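Local coordinates for protein tryptophan decarboxylase 1 (Oryza sativa subsp. japonica, PDB 6KHO) that uses pyridoxal 5'-phosphate to decarboxylate L-tryptophan to tryptamine and 5-hydroxy-L-tryptophan to serotonin, working as a homodimer in serotonin biosynthesis, at residues A[346-360]-A[371-383]. Numbering follows the deposited sequence.
With PLP (pyridoxal-5'-phosphate), chain J; ACT (acetate ion), chain D.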
loop_
_atom_site.group_PDB
_atom_site.type_symbol
_atom_site.label_atom_id
_atom_site.label_comp_id
_atom_site.label_asym_id
_atom_site.label_seq_id
_atom_site.Cartn_x
_atom_site.Cartn_y
_atom_site.Cartn_z
ATOM N N THR A 346 -11.686 17.464 -4.439
ATOM C CA THR A 346 -10.369 16.864 -4.624
ATOM C C THR A 346 -9.261 17.907 -4.554
ATOM O O THR A 346 -8.150 17.600 -4.107
ATOM C CB THR A 346 -10.320 16.098 -5.939
ATOM O OG1 THR A 346 -10.354 17.024 -7.029
ATOM C CG2 THR A 346 -11.514 15.174 -6.026
ATOM N N HIS A 347 -9.554 19.150 -4.944
ATOM C CA HIS A 347 -8.552 20.213 -4.888
ATOM C C HIS A 347 -7.979 20.388 -3.477
ATOM O O HIS A 347 -6.804 20.744 -3.323
ATOM C CB HIS A 347 -9.179 21.514 -5.402
ATOM C CG HIS A 347 -8.215 22.652 -5.548
ATOM N ND1 HIS A 347 -7.055 22.562 -6.290
ATOM C CD2 HIS A 347 -8.254 23.919 -5.063
ATOM C CE1 HIS A 347 -6.417 23.720 -6.250
ATOM N NE2 HIS A 347 -7.127 24.562 -5.518
ATOM N N ARG A 348 -8.785 20.130 -2.440
ATOM C CA ARG A 348 -8.283 20.213 -1.068
ATOM C C ARG A 348 -7.203 19.168 -0.804
ATOM O O ARG A 348 -6.272 19.418 -0.029
ATOM C CB ARG A 348 -9.435 20.040 -0.062
ATOM C CG ARG A 348 -10.551 21.103 -0.096
ATOM C CD ARG A 348 -10.308 22.258 0.895
ATOM N NE ARG A 348 -11.466 23.152 1.009
ATOM C CZ ARG A 348 -11.399 24.430 1.395
ATOM N NH1 ARG A 348 -12.504 25.172 1.473
ATOM N NH2 ARG A 348 -10.225 24.975 1.701
ATOM N N LEU A 349 -7.313 17.986 -1.424
ATOM C CA LEU A 349 -6.299 16.948 -1.234
ATOM C C LEU A 349 -5.104 17.157 -2.151
ATOM O O LEU A 349 -3.952 17.112 -1.702
ATOM C CB LEU A 349 -6.895 15.564 -1.479
ATOM C CG LEU A 349 -7.181 14.682 -0.274
ATOM C CD1 LEU A 349 -8.019 15.427 0.735
ATOM C CD2 LEU A 349 -7.908 13.438 -0.762
ATOM N N THR A 350 -5.350 17.381 -3.443
ATOM C CA THR A 350 -4.230 17.539 -4.364
ATOM C C THR A 350 -3.386 18.756 -3.993
ATOM O O THR A 350 -2.171 18.749 -4.207
ATOM C CB THR A 350 -4.730 17.642 -5.814
ATOM O OG1 THR A 350 -5.639 18.750 -5.937
ATOM C CG2 THR A 350 -5.461 16.356 -6.225
ATOM N N GLY A 351 -3.992 19.776 -3.376
ATOM C CA GLY A 351 -3.218 20.939 -2.951
ATOM C C GLY A 351 -2.089 20.590 -1.997
ATOM O O GLY A 351 -1.000 21.169 -2.067
ATOM N N SER A 352 -2.326 19.628 -1.105
ATOM C CA SER A 352 -1.294 19.157 -0.187
ATOM C C SER A 352 -0.433 18.029 -0.757
ATOM O O SER A 352 0.731 17.889 -0.360
ATOM C CB SER A 352 -1.936 18.662 1.110
ATOM O OG SER A 352 -2.598 19.713 1.783
ATOM N N LEU A 353 -0.966 17.218 -1.675
ATOM C CA LEU A 353 -0.327 15.955 -2.043
ATOM C C LEU A 353 0.359 15.977 -3.403
ATOM O O LEU A 353 1.130 15.053 -3.703
ATOM C CB LEU A 353 -1.362 14.821 -2.034
ATOM C CG LEU A 353 -2.057 14.529 -0.705
ATOM C CD1 LEU A 353 -3.181 13.523 -0.894
ATOM C CD2 LEU A 353 -1.030 14.026 0.293
ATOM N N GLU A 354 0.105 16.987 -4.232
ATOM C CA GLU A 354 0.610 16.959 -5.598
ATOM C C GLU A 354 2.105 17.255 -5.637
ATOM O O GLU A 354 2.654 17.931 -4.761
ATOM C CB GLU A 354 -0.142 17.961 -6.481
ATOM C CG GLU A 354 0.150 19.438 -6.141
ATOM C CD GLU A 354 -0.852 20.401 -6.768
ATOM O OE1 GLU A 354 -1.527 20.008 -7.749
ATOM O OE2 GLU A 354 -0.968 21.545 -6.272
ATOM N N THR A 355 2.763 16.695 -6.655
ATOM C CA THR A 355 4.138 16.994 -7.033
ATOM C C THR A 355 4.168 17.137 -8.549
ATOM O O THR A 355 3.250 16.702 -9.246
ATOM C CB THR A 355 5.124 15.896 -6.607
ATOM O OG1 THR A 355 4.706 14.631 -7.163
ATOM C CG2 THR A 355 5.200 15.797 -5.092
ATOM N N ASN A 356 5.227 17.746 -9.068
ATOM C CA ASN A 356 5.347 17.947 -10.513
ATOM C C ASN A 356 6.786 17.710 -10.953
ATOM O O ASN A 356 7.417 18.582 -11.554
ATOM C CB ASN A 356 4.854 19.341 -10.910
ATOM C CG ASN A 356 4.534 19.448 -12.406
ATOM O OD1 ASN A 356 4.217 18.452 -13.070
ATOM N ND2 ASN A 356 4.623 20.661 -12.943
ATOM N N PRO A 357 7.331 16.518 -10.684
ATOM C CA PRO A 357 8.712 16.239 -11.095
ATOM C C PRO A 357 8.820 16.171 -12.611
ATOM O O PRO A 357 7.912 15.690 -13.297
ATOM C CB PRO A 357 9.005 14.882 -10.450
ATOM C CG PRO A 357 7.687 14.209 -10.427
ATOM C CD PRO A 357 6.664 15.307 -10.168
ATOM N N GLU A 358 9.952 16.662 -13.122
ATOM C CA GLU A 358 10.124 16.821 -14.563
ATOM C C GLU A 358 9.975 15.492 -15.299
ATOM O O GLU A 358 9.363 15.434 -16.376
ATOM C CB GLU A 358 11.496 17.438 -14.844
ATOM C CG GLU A 358 11.813 17.646 -16.313
ATOM C CD GLU A 358 10.963 18.744 -16.934
ATOM O OE1 GLU A 358 10.813 19.818 -16.303
ATOM O OE2 GLU A 358 10.427 18.519 -18.042
ATOM N N TYR A 359 10.506 14.412 -14.724
ATOM C CA TYR A 359 10.535 13.139 -15.446
ATOM C C TYR A 359 9.137 12.542 -15.647
ATOM O O TYR A 359 8.968 11.671 -16.511
ATOM C CB TYR A 359 11.472 12.149 -14.736
ATOM C CG TYR A 359 10.855 11.367 -13.590
ATOM C CD1 TYR A 359 10.609 11.964 -12.365
ATOM C CD2 TYR A 359 10.528 10.022 -13.738
ATOM C CE1 TYR A 359 10.035 11.255 -11.316
ATOM C CE2 TYR A 359 9.967 9.298 -12.694
ATOM C CZ TYR A 359 9.717 9.916 -11.490
ATOM O OH TYR A 359 9.154 9.196 -10.453
ATOM N N LEU A 360 8.125 13.026 -14.930
ATOM C CA LEU A 360 6.762 12.525 -15.096
ATOM C C LEU A 360 5.882 13.432 -15.945
ATOM O O LEU A 360 4.724 13.075 -16.202
ATOM C CB LEU A 360 6.098 12.332 -13.734
ATOM C CG LEU A 360 6.695 11.256 -12.824
ATOM C CD1 LEU A 360 5.907 11.166 -11.530
ATOM C CD2 LEU A 360 6.691 9.930 -13.524
ATOM N N THR A 371 -6.859 13.317 -13.674
ATOM C CA THR A 371 -6.299 13.345 -12.328
ATOM C C THR A 371 -5.238 12.255 -12.239
ATOM O O THR A 371 -5.535 11.077 -12.463
ATOM C CB THR A 371 -7.367 13.159 -11.243
ATOM O OG1 THR A 371 -8.298 14.243 -11.293
ATOM C CG2 THR A 371 -6.723 13.180 -9.848
ATOM N N ASP A 372 -3.994 12.654 -11.978
ATOM C CA ASP A 372 -2.929 11.690 -11.731
ATOM C C ASP A 372 -3.028 11.252 -10.279
ATOM O O ASP A 372 -2.981 12.091 -9.369
ATOM C CB ASP A 372 -1.563 12.300 -12.040
ATOM C CG ASP A 372 -1.460 12.770 -13.481
ATOM O OD1 ASP A 372 -1.781 11.971 -14.386
ATOM O OD2 ASP A 372 -1.075 13.936 -13.712
ATOM N N LEU A 373 -3.205 9.944 -10.061
ATOM C CA LEU A 373 -3.591 9.495 -8.730
ATOM C C LEU A 373 -2.429 9.482 -7.748
ATOM O O LEU A 373 -2.667 9.370 -6.540
ATOM C CB LEU A 373 -4.271 8.121 -8.804
ATOM C CG LEU A 373 -5.631 8.229 -9.528
ATOM C CD1 LEU A 373 -6.244 6.865 -9.833
ATOM C CD2 LEU A 373 -6.617 9.085 -8.769
ATOM N N LYS A 374 -1.191 9.669 -8.208
ATOM C CA LYS A 374 -0.126 9.997 -7.264
ATOM C C LYS A 374 -0.443 11.258 -6.457
ATOM O O LYS A 374 0.072 11.417 -5.342
ATOM C CB LYS A 374 1.198 10.185 -7.993
ATOM C CG LYS A 374 1.226 11.387 -8.933
ATOM C CD LYS A 374 2.641 11.575 -9.483
ATOM C CE LYS A 374 2.757 12.836 -10.308
ATOM N NZ LYS A 374 2.747 14.033 -9.405
ATOM N N ASP A 375 -1.289 12.142 -6.978
ATOM C CA ASP A 375 -1.619 13.385 -6.302
ATOM C C ASP A 375 -2.774 13.220 -5.324
ATOM O O ASP A 375 -3.216 14.208 -4.737
ATOM C CB ASP A 375 -1.953 14.477 -7.332
ATOM C CG ASP A 375 -0.771 14.836 -8.236
ATOM O OD1 ASP A 375 0.400 14.628 -7.858
ATOM O OD2 ASP A 375 -1.023 15.344 -9.342
ATOM N N MET A 376 -3.259 11.992 -5.124
ATOM C CA MET A 376 -4.333 11.700 -4.181
ATOM C C MET A 376 -3.909 10.690 -3.117
ATOM O O MET A 376 -4.767 10.144 -2.416
ATOM C CB MET A 376 -5.567 11.178 -4.923
ATOM C CG MET A 376 -6.164 12.170 -5.896
ATOM S SD MET A 376 -7.309 13.247 -5.034
ATOM C CE MET A 376 -8.660 12.116 -4.683
ATOM N N GLN A 377 -2.609 10.436 -2.969
ATOM C CA GLN A 377 -2.111 9.390 -2.075
ATOM C C GLN A 377 -0.759 9.826 -1.538
ATOM O O GLN A 377 -0.212 10.855 -1.951
ATOM C CB GLN A 377 -1.975 8.043 -2.805
ATOM C CG GLN A 377 -0.891 8.085 -3.877
ATOM C CD GLN A 377 -0.744 6.775 -4.671
ATOM O OE1 GLN A 377 -1.669 5.966 -4.742
ATOM N NE2 GLN A 377 0.431 6.570 -5.256
ATOM N N VAL A 378 -0.191 9.002 -0.655
ATOM C CA VAL A 378 1.128 9.303 -0.090
ATOM C C VAL A 378 2.239 9.063 -1.112
ATOM O O VAL A 378 3.107 9.921 -1.324
ATOM C CB VAL A 378 1.347 8.486 1.199
ATOM C CG1 VAL A 378 2.826 8.514 1.626
ATOM C CG2 VAL A 378 0.433 9.028 2.305
ATOM N N GLY A 379 2.241 7.896 -1.763
ATOM C CA GLY A 379 3.352 7.482 -2.598
ATOM C C GLY A 379 3.221 7.910 -4.055
ATOM O O GLY A 379 2.319 8.654 -4.444
ATOM N N VAL A 380 4.154 7.419 -4.872
ATOM C CA VAL A 380 4.168 7.735 -6.299
ATOM C C VAL A 380 3.564 6.561 -7.065
ATOM O O VAL A 380 2.474 6.686 -7.634
ATOM C CB VAL A 380 5.586 8.070 -6.801
ATOM C CG1 VAL A 380 5.550 8.547 -8.264
ATOM C CG2 VAL A 380 6.216 9.148 -5.924
ATOM N N GLY A 381 4.250 5.411 -7.067
ATOM C CA GLY A 381 3.738 4.246 -7.767
ATOM C C GLY A 381 2.487 3.676 -7.121
ATOM O O GLY A 381 2.153 3.965 -5.969
ATOM N N ARG A 382 1.767 2.852 -7.887
ATOM C CA ARG A 382 0.545 2.220 -7.400
ATOM C C ARG A 382 0.153 1.088 -8.341
ATOM O O ARG A 382 0.360 1.189 -9.554
ATOM C CB ARG A 382 -0.610 3.234 -7.285
ATOM C CG ARG A 382 -0.923 4.006 -8.583
ATOM C CD ARG A 382 -1.585 5.365 -8.305
ATOM N NE ARG A 382 -2.579 5.271 -7.243
ATOM C CZ ARG A 382 -3.817 4.822 -7.424
ATOM N NH1 ARG A 382 -4.212 4.447 -8.637
ATOM N NH2 ARG A 382 -4.658 4.759 -6.402
ATOM N N ARG A 383 -0.410 0.024 -7.761
ATOM C CA ARG A 383 -0.981 -1.112 -8.472
ATOM C C ARG A 383 -2.296 -0.730 -9.147
ATOM O O ARG A 383 -2.965 0.234 -8.776
ATOM C CB ARG A 383 -1.279 -2.274 -7.511
ATOM C CG ARG A 383 -0.083 -3.073 -7.058
ATOM C CD ARG A 383 -0.520 -4.185 -6.084
ATOM N NE ARG A 383 -1.565 -5.037 -6.652
ATOM C CZ ARG A 383 -1.339 -6.107 -7.398
ATOM N NH1 ARG A 383 -0.088 -6.488 -7.686
ATOM N NH2 ARG A 383 -2.369 -6.807 -7.854
HETATM N N1 PLP J . 13.014 7.392 -4.852
HETATM C C2 PLP J . 13.659 6.721 -5.864
HETATM C C2A PLP J . 15.166 6.740 -5.962
HETATM C C3 PLP J . 12.905 6.017 -6.789
HETATM O O3 PLP J . 13.556 5.345 -7.788
HETATM C C4 PLP J . 11.509 5.973 -6.694
HETATM C C4A PLP J . 10.805 4.720 -7.133
HETATM C C5 PLP J . 10.877 6.678 -5.684
HETATM C C6 PLP J . 11.636 7.381 -4.757
HETATM C C5A PLP J . 9.362 6.668 -5.587
HETATM O O4P PLP J . 8.945 5.596 -4.790
HETATM P P PLP J . 7.423 5.135 -4.579
HETATM O O1P PLP J . 7.519 3.709 -4.097
HETATM O O2P PLP J . 6.831 6.055 -3.533
HETATM O O3P PLP J . 6.591 5.203 -5.833
HETATM C C ACT D . 8.762 5.511 -10.190
HETATM O O ACT D . 8.148 4.865 -9.254
HETATM O OXT ACT D . 8.731 6.756 -10.453
HETATM C CH3 ACT D . 9.678 4.672 -11.163
HETATM O O HOH W 1 2.401 13.453 -5.985
HETATM O O HOH W 2 0.547 16.987 -10.411
#
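Lys374 reaches Thr355 where, in the fold-type I large domain of this group II decarboxylase, the loop carrying the proton donor Tyr359 leaves helix 346-353 and packs on residues 371-383, whose Val380 and Gly381 backbone N atoms bind the PLP phosphate. Lys374 NZ donates to Thr355 O (2.7 Å), from above the carbonyl plane, and to Thr355 OG1 (3.0 Å). A salt bridge to the syn side of Asp375 OD1 completes the grip; the bend at the last torsion (chi4 74°) turns the ammonium to these oxygens, while CE lies on Leu360 CD1. With an alanine at Lys374, the Asp375 carboxylate would probably lose this countercharge, and Thr355 O and OG1 their shared donor. Packing is tight beside the helix: Leu353 CB sits 3.3 Å from Asp375 O, Leu353 CD1 covers the backbone of Met376, and doubly bent Met376 brings SD to 3.8 Å from Thr350 CG2. The solvent side is looser: exposed Glu354 touches Asp375 CG through CB but leads its carboxylate away. Further along, Tyr359 OH hydrogen-bonds His214 of the second subunit. A water between the segments lies 2.8 Å from Thr355 OG1 and donates toward Leu353 O and Asp375 OD1.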